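Local coordinates for protein glycoside hydrolase family 31 (Trueperella pyogenes, PDB 5I0F) that degrades cycloalternan, probably cleaving the α-glucosidic bonds of this cyclic tetrasaccharide through a covalent glycosyl-enzyme intermediate, at residues 216-219 with 225-228; 267-272 with 278-283. All blocks are in the same frame, centred on the assembly; numbering follows the deposited sequence.

Contact 1: 216-219 with 225-228; sequences AQVV and AWGF
V218 and W226 face each other as a hydrogen-bonded pair in the antiparallel beta hairpin of strands 212-219 and 225-230, their side chains side by side on one face of the sheet. V218 CB sits over one face of the indole, 3.7 Å from the centroid of the W226 five-membered ring, a CH-pi contact. With chi1 at 61°, W226 CG stands between its own N and carbonyl carbon, which lays the indole alongside V218. V218 CG1 comes to 3.5 Å from W226 NE1, and CG2 reaches the six-membered ring near CZ2. The same CG2 meets the edge of F228, whose CZ also touches A216 CB at 4.0 Å. On the other face V219 CG2 meets A225 CB at 4.1 Å. The backbone bonds pair A216 with F228 and V218 with W226; the shortest runs from V218 N to W226 O, 2.7 Å. Farther out, W226 NE1 donates to E173 OE2, a bond that should help hold the indole's rotation, while F178 of strand 174-179 packs on both A216 and F228. Q217 lies on the V219 and A225 face, its NE2 hydrogen-bonded to V176 O and A552 O.

Contact 2: 267-272 with 278-283; sequences NTWSGS and NGFLDV
W269 lays its indole flat against the backbone of G279, reaching from the strand to the helix. Its first torsion sets CG anti to the carbonyl carbon (chi1 -52°), and from CB the side chain heads toward helix 278-283. CG and CD1 come first, W269 CD1 lying 3.6 Å from G279 CA. That CA stands over the five-membered ring, 3.5 Å from its centroid and 18° off the ring normal, a CH-pi contact that the missing side chain of glycine makes possible. W269 NE1 donates to a water 3.0 Å away, which in turn donates to G279 O. Strand 263-271 passes through the N-cap S272 directly into helix 273-284, which folds back along it; segments 267-271 and 278-283 run at 147° to each other. Farther out, CE2 rests on G279 C. F280 N stands over the ring, 3.6 Å from W269 CZ2, and V283 CG2 lies at the ring edge by that atom. W269 CH2, at the far end, is 4.0 Å from F280 CB. Beyond it the F280 ring stacks with F215 and meets H229 edge-to-face. Beside W269, N267 ND2 comes to 3.8 Å from V283 CG1 and donates to E231 and H229.

In the fold
Contacts 1 and 2 share one mixed sheet, in which strand 225-230 lies between 212-219 and 263-271; A225 N to G271 O and G227 N to W269 O are probable hydrogen bonds joining them. Contact 1 is sheet chemistry, with four backbone bonds across the hairpin and side chains that are nearly all buried. Contact 2 joins strand 263-271, internal in the sheet, to the helix that follows it in the chain without a direct hydrogen bond, relying on ring-to-backbone packing and a water, and it runs out to the surface at V283. Helix 273-284 links them again: its V276 and L277 touch Q217, and P273 and V276 touch A225, so it packs on the face opposite V218 and W226.

Contact 1: 216-219 with 225-228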
ATOM      1  N   ALA A 216      15.421   4.432  -5.885  1.00 20.38           N
ATOM      2  CA  ALA A 216      15.079   5.672  -6.598  1.00 20.71           C
ATOM      3  C   ALA A 216      16.036   5.907  -7.754  1.00 21.19           C
ATOM      4  O   ALA A 216      17.163   5.425  -7.746  1.00 21.10           O
ATOM      5  CB  ALA A 216      15.110   6.861  -5.648  1.00 20.85           C
ATOM      6  N   GLN A 217      15.571   6.649  -8.745  1.00 21.41           N
ATOM      7  CA  GLN A 217      16.423   7.107  -9.835  1.00 22.42           C
ATOM      8  C   GLN A 217      16.696   8.586  -9.646  1.00 21.93           C
ATOM      9  O   GLN A 217      15.901   9.311  -9.030  1.00 20.72           O
ATOM     10  CB  GLN A 217      15.827   6.782 -11.212  1.00 23.59           C
ATOM     11  CG  GLN A 217      14.490   7.387 -11.550  1.00 24.26           C
ATOM     12  CD  GLN A 217      13.460   6.308 -11.908  1.00 24.95           C
ATOM     13  OE1 GLN A 217      13.493   5.718 -12.992  1.00 26.35           O
ATOM     14  NE2 GLN A 217      12.551   6.038 -10.982  1.00 24.70           N
ATOM     15  N   VAL A 218      17.855   9.010 -10.138  1.00 21.88           N
ATOM     16  CA  VAL A 218      18.330  10.369  -9.953  1.00 21.93           C
ATOM     17  C   VAL A 218      18.652  10.875 -11.341  1.00 22.73           C
ATOM     18  O   VAL A 218      19.491  10.296 -12.033  1.00 22.61           O
ATOM     19  CB  VAL A 218      19.564  10.422  -9.049  1.00 22.32           C
ATOM     20  CG1 VAL A 218      19.983  11.872  -8.827  1.00 23.06           C
ATOM     21  CG2 VAL A 218      19.327   9.722  -7.707  1.00 22.09           C
ATOM     22  N   VAL A 219      17.966  11.932 -11.759  1.00 22.73           N
ATOM     23  CA  VAL A 219      17.957  12.344 -13.164  1.00 23.86           C
ATOM     24  C   VAL A 219      18.422  13.787 -13.249  1.00 24.39           C
ATOM     25  O   VAL A 219      17.894  14.636 -12.541  1.00 24.06           O
ATOM     26  CB  VAL A 219      16.547  12.200 -13.783  1.00 23.89           C
ATOM     27  CG1 VAL A 219      16.581  12.493 -15.277  1.00 24.61           C
ATOM     28  CG2 VAL A 219      16.024  10.793 -13.536  1.00 23.62           C
ATOM     29  N   ALA A 225      20.975   9.694 -16.151  1.00 28.96           N
ATOM     30  CA  ALA A 225      20.406   9.186 -14.928  1.00 27.11           C
ATOM     31  C   ALA A 225      21.326   8.193 -14.271  1.00 26.25           C
ATOM     32  O   ALA A 225      22.137   7.514 -14.933  1.00 26.41           O
ATOM     33  CB  ALA A 225      19.066   8.524 -15.204  1.00 26.47           C
ATOM     34  N   TRP A 226      21.181   8.106 -12.962  1.00 25.28           N
ATOM     35  CA  TRP A 226      21.711   6.980 -12.211  1.00 25.24           C
ATOM     36  C   TRP A 226      20.669   6.553 -11.180  1.00 24.42           C
ATOM     37  O   TRP A 226      19.645   7.206 -11.022  1.00 24.58           O
ATOM     38  CB  TRP A 226      23.055   7.316 -11.565  1.00 25.74           C
ATOM     39  CG  TRP A 226      23.024   8.426 -10.590  1.00 25.61           C
ATOM     40  CD1 TRP A 226      23.036   9.765 -10.871  1.00 25.97           C
ATOM     41  CD2 TRP A 226      23.024   8.316  -9.166  1.00 25.10           C
ATOM     42  NE1 TRP A 226      23.025  10.488  -9.707  1.00 25.94           N
ATOM     43  CE2 TRP A 226      23.012   9.627  -8.645  1.00 25.15           C
ATOM     44  CE3 TRP A 226      22.999   7.236  -8.271  1.00 25.25           C
ATOM     45  CZ2 TRP A 226      22.979   9.885  -7.271  1.00 24.80           C
ATOM     46  CZ3 TRP A 226      22.982   7.503  -6.905  1.00 24.43           C
ATOM     47  CH2 TRP A 226      22.975   8.809  -6.421  1.00 24.16           C
ATOM     48  N   GLY A 227      20.899   5.452 -10.497  1.00 23.85           N
ATOM     49  CA  GLY A 227      19.909   5.019  -9.503  1.00 22.84           C
ATOM     50  C   GLY A 227      20.528   4.096  -8.501  1.00 22.39           C
ATOM     51  O   GLY A 227      21.664   3.635  -8.682  1.00 22.29           O
ATOM     52  N   PHE A 228      19.779   3.836  -7.441  1.00 21.30           N
ATOM     53  CA  PHE A 228      20.257   2.978  -6.376  1.00 21.56           C
ATOM     54  C   PHE A 228      19.115   2.182  -5.776  1.00 20.77           C
ATOM     55  O   PHE A 228      17.970   2.626  -5.786  1.00 19.37           O
ATOM     56  CB  PHE A 228      20.949   3.795  -5.297  1.00 21.82           C
ATOM     57  CG  PHE A 228      20.065   4.797  -4.631  1.00 22.26           C
ATOM     58  CD1 PHE A 228      19.894   6.078  -5.186  1.00 23.00           C
ATOM     59  CD2 PHE A 228      19.433   4.495  -3.425  1.00 22.45           C
ATOM     60  CE1 PHE A 228      19.070   7.005  -4.580  1.00 23.04           C
ATOM     61  CE2 PHE A 228      18.606   5.428  -2.814  1.00 22.73           C
ATOM     62  CZ  PHE A 228      18.423   6.685  -3.393  1.00 22.56           C
TER

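Contact 2: 267-272 with 278-283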
ATOM      1  N   ASN A 267      22.614  -1.958  -4.973  1.00 23.99           N
ATOM      2  CA  ASN A 267      22.739  -2.034  -6.420  1.00 24.51           C
ATOM      3  C   ASN A 267      22.696  -0.620  -6.985  1.00 24.49           C
ATOM      4  O   ASN A 267      22.022   0.268  -6.435  1.00 23.54           O
ATOM      5  CB  ASN A 267      21.627  -2.868  -7.039  1.00 24.88           C
ATOM      6  CG  ASN A 267      21.594  -4.289  -6.516  1.00 25.73           C
ATOM      7  OD1 ASN A 267      22.575  -5.037  -6.618  1.00 26.11           O
ATOM      8  ND2 ASN A 267      20.461  -4.679  -5.946  1.00 25.96           N
ATOM      9  N   THR A 268      23.433  -0.396  -8.073  1.00 24.78           N
ATOM     10  CA  THR A 268      23.469   0.921  -8.728  1.00 24.95           C
ATOM     11  C   THR A 268      23.566   0.760 -10.229  1.00 25.68           C
ATOM     12  O   THR A 268      24.092  -0.234 -10.722  1.00 25.84           O
ATOM     13  CB  THR A 268      24.655   1.811  -8.256  1.00 26.03           C
ATOM     14  OG1 THR A 268      25.918   1.155  -8.495  1.00 26.58           O
ATOM     15  CG2 THR A 268      24.560   2.157  -6.785  1.00 25.97           C
ATOM     16  N   TRP A 269      23.051   1.749 -10.952  1.00 25.94           N
ATOM     17  CA  TRP A 269      23.045   1.756 -12.410  1.00 26.57           C
ATOM     18  C   TRP A 269      23.218   3.160 -12.888  1.00 26.85           C
ATOM     19  O   TRP A 269      22.952   4.118 -12.161  1.00 25.52           O
ATOM     20  CB  TRP A 269      21.733   1.213 -12.979  1.00 26.28           C
ATOM     21  CG  TRP A 269      21.368  -0.110 -12.420  1.00 26.16           C
ATOM     22  CD1 TRP A 269      21.751  -1.319 -12.892  1.00 26.59           C
ATOM     23  CD2 TRP A 269      20.561  -0.359 -11.259  1.00 25.64           C
ATOM     24  NE1 TRP A 269      21.233  -2.319 -12.108  1.00 26.50           N
ATOM     25  CE2 TRP A 269      20.511  -1.759 -11.085  1.00 25.92           C
ATOM     26  CE3 TRP A 269      19.878   0.464 -10.346  1.00 25.63           C
ATOM     27  CZ2 TRP A 269      19.803  -2.363 -10.050  1.00 25.30           C
ATOM     28  CZ3 TRP A 269      19.158  -0.143  -9.301  1.00 25.32           C
ATOM     29  CH2 TRP A 269      19.123  -1.543  -9.172  1.00 25.24           C
ATOM     30  N   SER A 270      23.664   3.276 -14.129  1.00 28.36           N
ATOM     31  CA  SER A 270      23.680   4.559 -14.804  1.00 28.90           C
ATOM     32  C   SER A 270      23.495   4.424 -16.317  1.00 29.24           C
ATOM     33  O   SER A 270      23.801   3.377 -16.907  1.00 29.73           O
ATOM     34  CB  SER A 270      24.959   5.305 -14.458  1.00 30.12           C
ATOM     35  OG  SER A 270      26.090   4.596 -14.925  1.00 32.06           O
ATOM     36  N   GLY A 271      23.013   5.503 -16.932  1.00 28.43           N
ATOM     37  CA  GLY A 271      22.713   5.520 -18.367  1.00 28.69           C
ATOM     38  C   GLY A 271      21.551   6.441 -18.613  1.00 28.10           C
ATOM     39  O   GLY A 271      21.472   7.494 -17.994  1.00 28.29           O
ATOM     40  N   SER A 272      20.662   6.070 -19.530  1.00 27.89           N
ATOM     41  CA  SER A 272      19.401   6.792 -19.719  1.00 27.37           C
ATOM     42  C   SER A 272      18.473   6.477 -18.532  1.00 25.93           C
ATOM     43  O   SER A 272      18.696   5.488 -17.820  1.00 25.36           O
ATOM     44  CB  SER A 272      18.742   6.345 -21.024  1.00 27.87           C
ATOM     45  OG  SER A 272      18.285   5.008 -20.885  1.00 28.10           O
ATOM     46  N   ASN A 278      15.346  -0.320 -15.974  1.00 23.98           N
ATOM     47  CA  ASN A 278      15.595  -1.712 -16.370  1.00 24.97           C
ATOM     48  C   ASN A 278      16.569  -2.462 -15.479  1.00 24.46           C
ATOM     49  O   ASN A 278      16.400  -3.658 -15.238  1.00 25.01           O
ATOM     50  CB  ASN A 278      16.065  -1.819 -17.816  1.00 26.69           C
ATOM     51  CG  ASN A 278      14.917  -1.913 -18.767  1.00 27.50           C
ATOM     52  OD1 ASN A 278      14.231  -2.937 -18.838  1.00 28.61           O
ATOM     53  ND2 ASN A 278      14.693  -0.856 -19.497  1.00 28.75           N
ATOM     54  N   GLY A 279      17.587  -1.766 -14.998  1.00 23.93           N
ATOM     55  CA  GLY A 279      18.510  -2.359 -14.042  1.00 24.02           C
ATOM     56  C   GLY A 279      17.771  -2.847 -12.815  1.00 23.30           C
ATOM     57  O   GLY A 279      17.947  -3.996 -12.374  1.00 23.27           O
ATOM     58  N   PHE A 280      16.944  -1.971 -12.265  1.00 22.69           N
ATOM     59  CA  PHE A 280      16.121  -2.309 -11.103  1.00 21.86           C
ATOM     60  C   PHE A 280      15.162  -3.475 -11.380  1.00 21.80           C
ATOM     61  O   PHE A 280      15.103  -4.448 -10.604  1.00 21.29           O
ATOM     62  CB  PHE A 280      15.389  -1.067 -10.606  1.00 21.22           C
ATOM     63  CG  PHE A 280      14.555  -1.305  -9.357  1.00 20.40           C
ATOM     64  CD1 PHE A 280      15.095  -1.942  -8.238  1.00 20.17           C
ATOM     65  CD2 PHE A 280      13.228  -0.889  -9.307  1.00 20.31           C
ATOM     66  CE1 PHE A 280      14.321  -2.170  -7.100  1.00 19.85           C
ATOM     67  CE2 PHE A 280      12.456  -1.093  -8.164  1.00 19.54           C
ATOM     68  CZ  PHE A 280      13.007  -1.738  -7.058  1.00 19.69           C
ATOM     69  N   LEU A 281      14.491  -3.435 -12.521  1.00 21.92           N
ATOM     70  CA  LEU A 281      13.591  -4.528 -12.910  1.00 23.12           C
ATOM     71  C   LEU A 281      14.281  -5.896 -13.059  1.00 23.80           C
ATOM     72  O   LEU A 281      13.683  -6.935 -12.713  1.00 22.92           O
ATOM     73  CB  LEU A 281      12.844  -4.181 -14.208  1.00 24.11           C
ATOM     74  CG  LEU A 281      11.896  -2.988 -14.105  1.00 24.30           C
ATOM     75  CD1 LEU A 281      11.142  -2.833 -15.421  1.00 24.87           C
ATOM     76  CD2 LEU A 281      10.928  -3.114 -12.950  1.00 24.55           C
ATOM     77  N   ASP A 282      15.517  -5.902 -13.560  1.00 24.15           N
ATOM     78  CA  ASP A 282      16.312  -7.114 -13.604  1.00 25.94           C
ATOM     79  C   ASP A 282      16.504  -7.751 -12.215  1.00 25.53           C
ATOM     80  O   ASP A 282      16.555  -8.967 -12.117  1.00 26.01           O
ATOM     81  CB  ASP A 282      17.688  -6.873 -14.247  1.00 27.74           C
ATOM     82  CG  ASP A 282      17.620  -6.723 -15.758  1.00 29.23           C
ATOM     83  OD1 ASP A 282      16.640  -7.203 -16.380  1.00 30.72           O
ATOM     84  OD2 ASP A 282      18.568  -6.133 -16.316  1.00 30.53           O
ATOM     85  N   VAL A 283      16.593  -6.932 -11.173  1.00 24.19           N
ATOM     86  CA  VAL A 283      16.748  -7.405  -9.803  1.00 24.72           C
ATOM     87  C   VAL A 283      15.389  -7.698  -9.132  1.00 24.24           C
ATOM     88  O   VAL A 283      15.214  -8.739  -8.472  1.00 24.03           O
ATOM     89  CB  VAL A 283      17.572  -6.372  -9.001  1.00 25.63           C
ATOM     90  CG1 VAL A 283      17.541  -6.642  -7.504  1.00 26.20           C
ATOM     91  CG2 VAL A 283      19.006  -6.367  -9.505  1.00 26.55           C
TER
HETATM   92  O   HOH W   1      20.525  -5.199 -12.440  1.00 25.25           O